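Local coordinates for protein type II toxin-antitoxin system RelE/ParE family toxin (Pyrococcus horikoshii, PDB 1WMI) that probably acts as the toxin of a type II toxin-antitoxin pair of the RelE/ParE family, held in check by binding its antitoxin, at residues 27-32 with 37-42. Numbering follows the deposited sequence.
Sequences LEFRDI and PVPREK
Pro39 meets two side chains of helix 20-33 at once: its CB lies 3.9 Å from Ile32 CG2, and its CG lies 4.1 Å from Phe29 CE1. The pyrrolidine ring thus spans two residues about one helical turn apart. It crosses the phenyl group at about a right angle, with CG approaching the aromatic ring obliquely. Ile32 divides its branches between two partners. Its chi1 of -68° puts CG1 beside the backbone N and leaves CG2 anti to it, in contact with Pro39, while the other branch, extended through chi2, carries CD1 to 4.1 Å from Lys42 CD. There the aliphatic part of the lysine does the touching; beyond CD the chain bends at chi3 (-62°), which sets the direction of CE and the amine. Lys42 NZ remains 6.1 Å from Glu28 OE2, too far for a salt bridge, although the opposite charges may attract weakly. No hydrogen bond joins 27-32 to 37-42, so the contact between them is essentially apolar and small, burying 187 Å² in total.

Backbone geometry presents the proline: Pro39 is the centre of an inverse gamma turn, closed by a weak hydrogen bond from Arg40 N to Val38 O (2.8 Å). On the helix, the backbone hydrogen bond from Ile32 N to Glu28 O (2.8 Å) keeps Ile32 within the regular helix. Phe29 also makes an edge-to-face pair with Phe43, and Pro37 O is hydrogen-bonded to Tyr68 OH.

The contact brings the C-terminal part of helix 20-33 against the connection into the short helix 40-43 and, through Lys42, against that helix itself. Beneath them lies the antiparallel part of the sheet, consistent with the RelE/ParE toxin fold, in which helices pack on one sheet: Phe29 packs on Ala59 of strand 54-60 and Val66 of strand 65-71, while Pro39 rests on Tyr68 of the latter.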
ATOM      1  N   LEU A  27       0.706   9.287 -17.493  1.00 24.47           N
ATOM      2  CA  LEU A  27       1.622  10.362 -17.837  1.00 26.46           C
ATOM      3  C   LEU A  27       1.935  11.214 -16.605  1.00 26.03           C
ATOM      4  O   LEU A  27       3.056  11.703 -16.467  1.00 25.87           O
ATOM      5  CB  LEU A  27       1.034  11.239 -18.947  1.00 27.33           C
ATOM      6  CG  LEU A  27       0.836  10.618 -20.338  1.00 27.22           C
ATOM      7  CD1 LEU A  27       0.409  11.698 -21.313  1.00 25.93           C
ATOM      8  CD2 LEU A  27       2.131   9.983 -20.824  1.00 26.12           C
ATOM      9  N   GLU A  28       0.957  11.394 -15.714  1.00 24.98           N
ATOM     10  CA  GLU A  28       1.214  12.185 -14.513  1.00 25.68           C
ATOM     11  C   GLU A  28       2.170  11.404 -13.630  1.00 24.89           C
ATOM     12  O   GLU A  28       3.067  11.973 -13.007  1.00 25.95           O
ATOM     13  CB  GLU A  28      -0.063  12.482 -13.721  1.00 26.20           C
ATOM     14  CG  GLU A  28       0.240  13.365 -12.511  1.00 30.21           C
ATOM     15  CD  GLU A  28      -0.875  13.422 -11.490  1.00 31.69           C
ATOM     16  OE1 GLU A  28      -1.235  12.364 -10.925  1.00 32.64           O
ATOM     17  OE2 GLU A  28      -1.382  14.534 -11.245  1.00 31.17           O
ATOM     18  N   PHE A  29       1.971  10.089 -13.585  1.00 24.37           N
ATOM     19  CA  PHE A  29       2.824   9.210 -12.800  1.00 24.35           C
ATOM     20  C   PHE A  29       4.242   9.341 -13.349  1.00 22.50           C
ATOM     21  O   PHE A  29       5.195   9.422 -12.588  1.00 23.77           O
ATOM     22  CB  PHE A  29       2.324   7.767 -12.908  1.00 25.99           C
ATOM     23  CG  PHE A  29       3.129   6.774 -12.121  1.00 26.54           C
ATOM     24  CD1 PHE A  29       3.368   6.966 -10.762  1.00 26.39           C
ATOM     25  CD2 PHE A  29       3.599   5.613 -12.726  1.00 28.56           C
ATOM     26  CE1 PHE A  29       4.055   6.018 -10.018  1.00 25.94           C
ATOM     27  CE2 PHE A  29       4.287   4.657 -11.990  1.00 26.34           C
ATOM     28  CZ  PHE A  29       4.515   4.861 -10.634  1.00 27.03           C
ATOM     29  N   ARG A  30       4.375   9.374 -14.671  1.00 22.32           N
ATOM     30  CA  ARG A  30       5.685   9.533 -15.306  1.00 23.97           C
ATOM     31  C   ARG A  30       6.300  10.885 -14.933  1.00 23.99           C
ATOM     32  O   ARG A  30       7.482  10.975 -14.604  1.00 25.44           O
ATOM     33  CB  ARG A  30       5.562   9.467 -16.830  1.00 23.78           C
ATOM     34  CG  ARG A  30       6.849   9.851 -17.555  1.00 26.40           C
ATOM     35  CD  ARG A  30       6.586  10.400 -18.959  1.00 27.63           C
ATOM     36  NE  ARG A  30       5.749  11.595 -18.921  1.00 27.13           N
ATOM     37  CZ  ARG A  30       5.284  12.237 -19.990  1.00 28.51           C
ATOM     38  NH1 ARG A  30       4.529  13.312 -19.825  1.00 22.19           N
ATOM     39  NH2 ARG A  30       5.569  11.811 -21.218  1.00 28.34           N
ATOM     40  N   ASP A  31       5.495  11.939 -15.000  1.00 24.92           N
ATOM     41  CA  ASP A  31       5.981  13.281 -14.679  1.00 24.82           C
ATOM     42  C   ASP A  31       6.463  13.361 -13.228  1.00 25.73           C
ATOM     43  O   ASP A  31       7.486  13.979 -12.933  1.00 25.70           O
ATOM     44  CB  ASP A  31       4.872  14.315 -14.928  1.00 23.23           C
ATOM     45  CG  ASP A  31       4.610  14.548 -16.411  1.00 23.57           C
ATOM     46  OD1 ASP A  31       3.608  15.217 -16.742  1.00 23.31           O
ATOM     47  OD2 ASP A  31       5.406  14.076 -17.248  1.00 21.21           O
ATOM     48  N   ILE A  32       5.725  12.731 -12.321  1.00 25.21           N
ATOM     49  CA  ILE A  32       6.103  12.746 -10.915  1.00 24.44           C
ATOM     50  C   ILE A  32       7.338  11.882 -10.660  1.00 23.61           C
ATOM     51  O   ILE A  32       8.223  12.247  -9.885  1.00 25.98           O
ATOM     52  CB  ILE A  32       4.930  12.275 -10.032  1.00 23.00           C
ATOM     53  CG1 ILE A  32       3.816  13.327 -10.083  1.00 21.51           C
ATOM     54  CG2 ILE A  32       5.408  12.039  -8.613  1.00 24.11           C
ATOM     55  CD1 ILE A  32       2.536  12.937  -9.409  1.00 22.31           C
ATOM     56  N   PRO A  37      11.228   9.357  -7.175  1.00 25.27           N
ATOM     57  CA  PRO A  37      11.247   7.938  -7.551  1.00 25.34           C
ATOM     58  C   PRO A  37      10.250   7.046  -6.798  1.00 25.39           C
ATOM     59  O   PRO A  37       9.770   6.044  -7.334  1.00 23.14           O
ATOM     60  CB  PRO A  37      12.697   7.543  -7.297  1.00 25.81           C
ATOM     61  CG  PRO A  37      13.066   8.415  -6.135  1.00 28.68           C
ATOM     62  CD  PRO A  37      12.511   9.751  -6.570  1.00 27.13           C
ATOM     63  N   VAL A  38       9.950   7.404  -5.555  1.00 26.27           N
ATOM     64  CA  VAL A  38       9.000   6.637  -4.761  1.00 27.67           C
ATOM     65  C   VAL A  38       7.924   7.542  -4.167  1.00 27.90           C
ATOM     66  O   VAL A  38       7.997   7.934  -3.004  1.00 26.93           O
ATOM     67  CB  VAL A  38       9.700   5.864  -3.606  1.00 29.06           C
ATOM     68  CG1 VAL A  38       8.694   4.929  -2.929  1.00 27.80           C
ATOM     69  CG2 VAL A  38      10.886   5.066  -4.142  1.00 29.07           C
ATOM     70  N   PRO A  39       6.925   7.919  -4.979  1.00 29.00           N
ATOM     71  CA  PRO A  39       5.832   8.781  -4.517  1.00 29.70           C
ATOM     72  C   PRO A  39       4.863   7.912  -3.716  1.00 30.06           C
ATOM     73  O   PRO A  39       3.741   7.661  -4.143  1.00 27.97           O
ATOM     74  CB  PRO A  39       5.228   9.283  -5.824  1.00 28.95           C
ATOM     75  CG  PRO A  39       5.399   8.094  -6.723  1.00 26.57           C
ATOM     76  CD  PRO A  39       6.811   7.662  -6.426  1.00 28.29           C
ATOM     77  N   ARG A  40       5.326   7.452  -2.558  1.00 33.16           N
ATOM     78  CA  ARG A  40       4.556   6.566  -1.694  1.00 37.32           C
ATOM     79  C   ARG A  40       3.106   6.927  -1.432  1.00 36.60           C
ATOM     80  O   ARG A  40       2.215   6.111  -1.655  1.00 36.00           O
ATOM     81  CB  ARG A  40       5.275   6.388  -0.355  1.00 41.49           C
ATOM     82  CG  ARG A  40       4.478   5.590   0.668  1.00 49.19           C
ATOM     83  CD  ARG A  40       5.222   4.333   1.103  1.00 55.45           C
ATOM     84  NE  ARG A  40       4.651   3.763   2.322  1.00 59.32           N
ATOM     85  CZ  ARG A  40       4.991   2.586   2.844  1.00 60.54           C
ATOM     86  NH1 ARG A  40       4.406   2.169   3.959  1.00 59.72           N
ATOM     87  NH2 ARG A  40       5.904   1.824   2.254  1.00 61.17           N
ATOM     88  N   GLU A  41       2.881   8.147  -0.957  1.00 38.53           N
ATOM     89  CA  GLU A  41       1.548   8.623  -0.612  1.00 40.47           C
ATOM     90  C   GLU A  41       0.555   8.694  -1.763  1.00 39.53           C
ATOM     91  O   GLU A  41      -0.540   8.133  -1.686  1.00 38.06           O
ATOM     92  CB  GLU A  41       1.648  10.008   0.027  1.00 44.18           C
ATOM     93  CG  GLU A  41       0.831  10.181   1.293  1.00 52.76           C
ATOM     94  CD  GLU A  41       1.681  10.074   2.547  1.00 57.67           C
ATOM     95  OE1 GLU A  41       2.666  10.833   2.653  1.00 61.92           O
ATOM     96  OE2 GLU A  41       1.366   9.240   3.424  1.00 60.40           O
ATOM     97  N   LYS A  42       0.943   9.384  -2.829  1.00 37.82           N
ATOM     98  CA  LYS A  42       0.059   9.569  -3.970  1.00 37.38           C
ATOM     99  C   LYS A  42      -0.227   8.317  -4.782  1.00 35.50           C
ATOM    100  O   LYS A  42      -1.282   8.217  -5.404  1.00 34.86           O
ATOM    101  CB  LYS A  42       0.615  10.662  -4.887  1.00 39.86           C
ATOM    102  CG  LYS A  42      -0.364  11.155  -5.946  1.00 41.64           C
ATOM    103  CD  LYS A  42      -0.062  12.599  -6.317  1.00 45.08           C
ATOM    104  CE  LYS A  42      -0.226  13.525  -5.112  1.00 45.95           C
ATOM    105  NZ  LYS A  42       0.342  14.867  -5.389  1.00 47.36           N
TER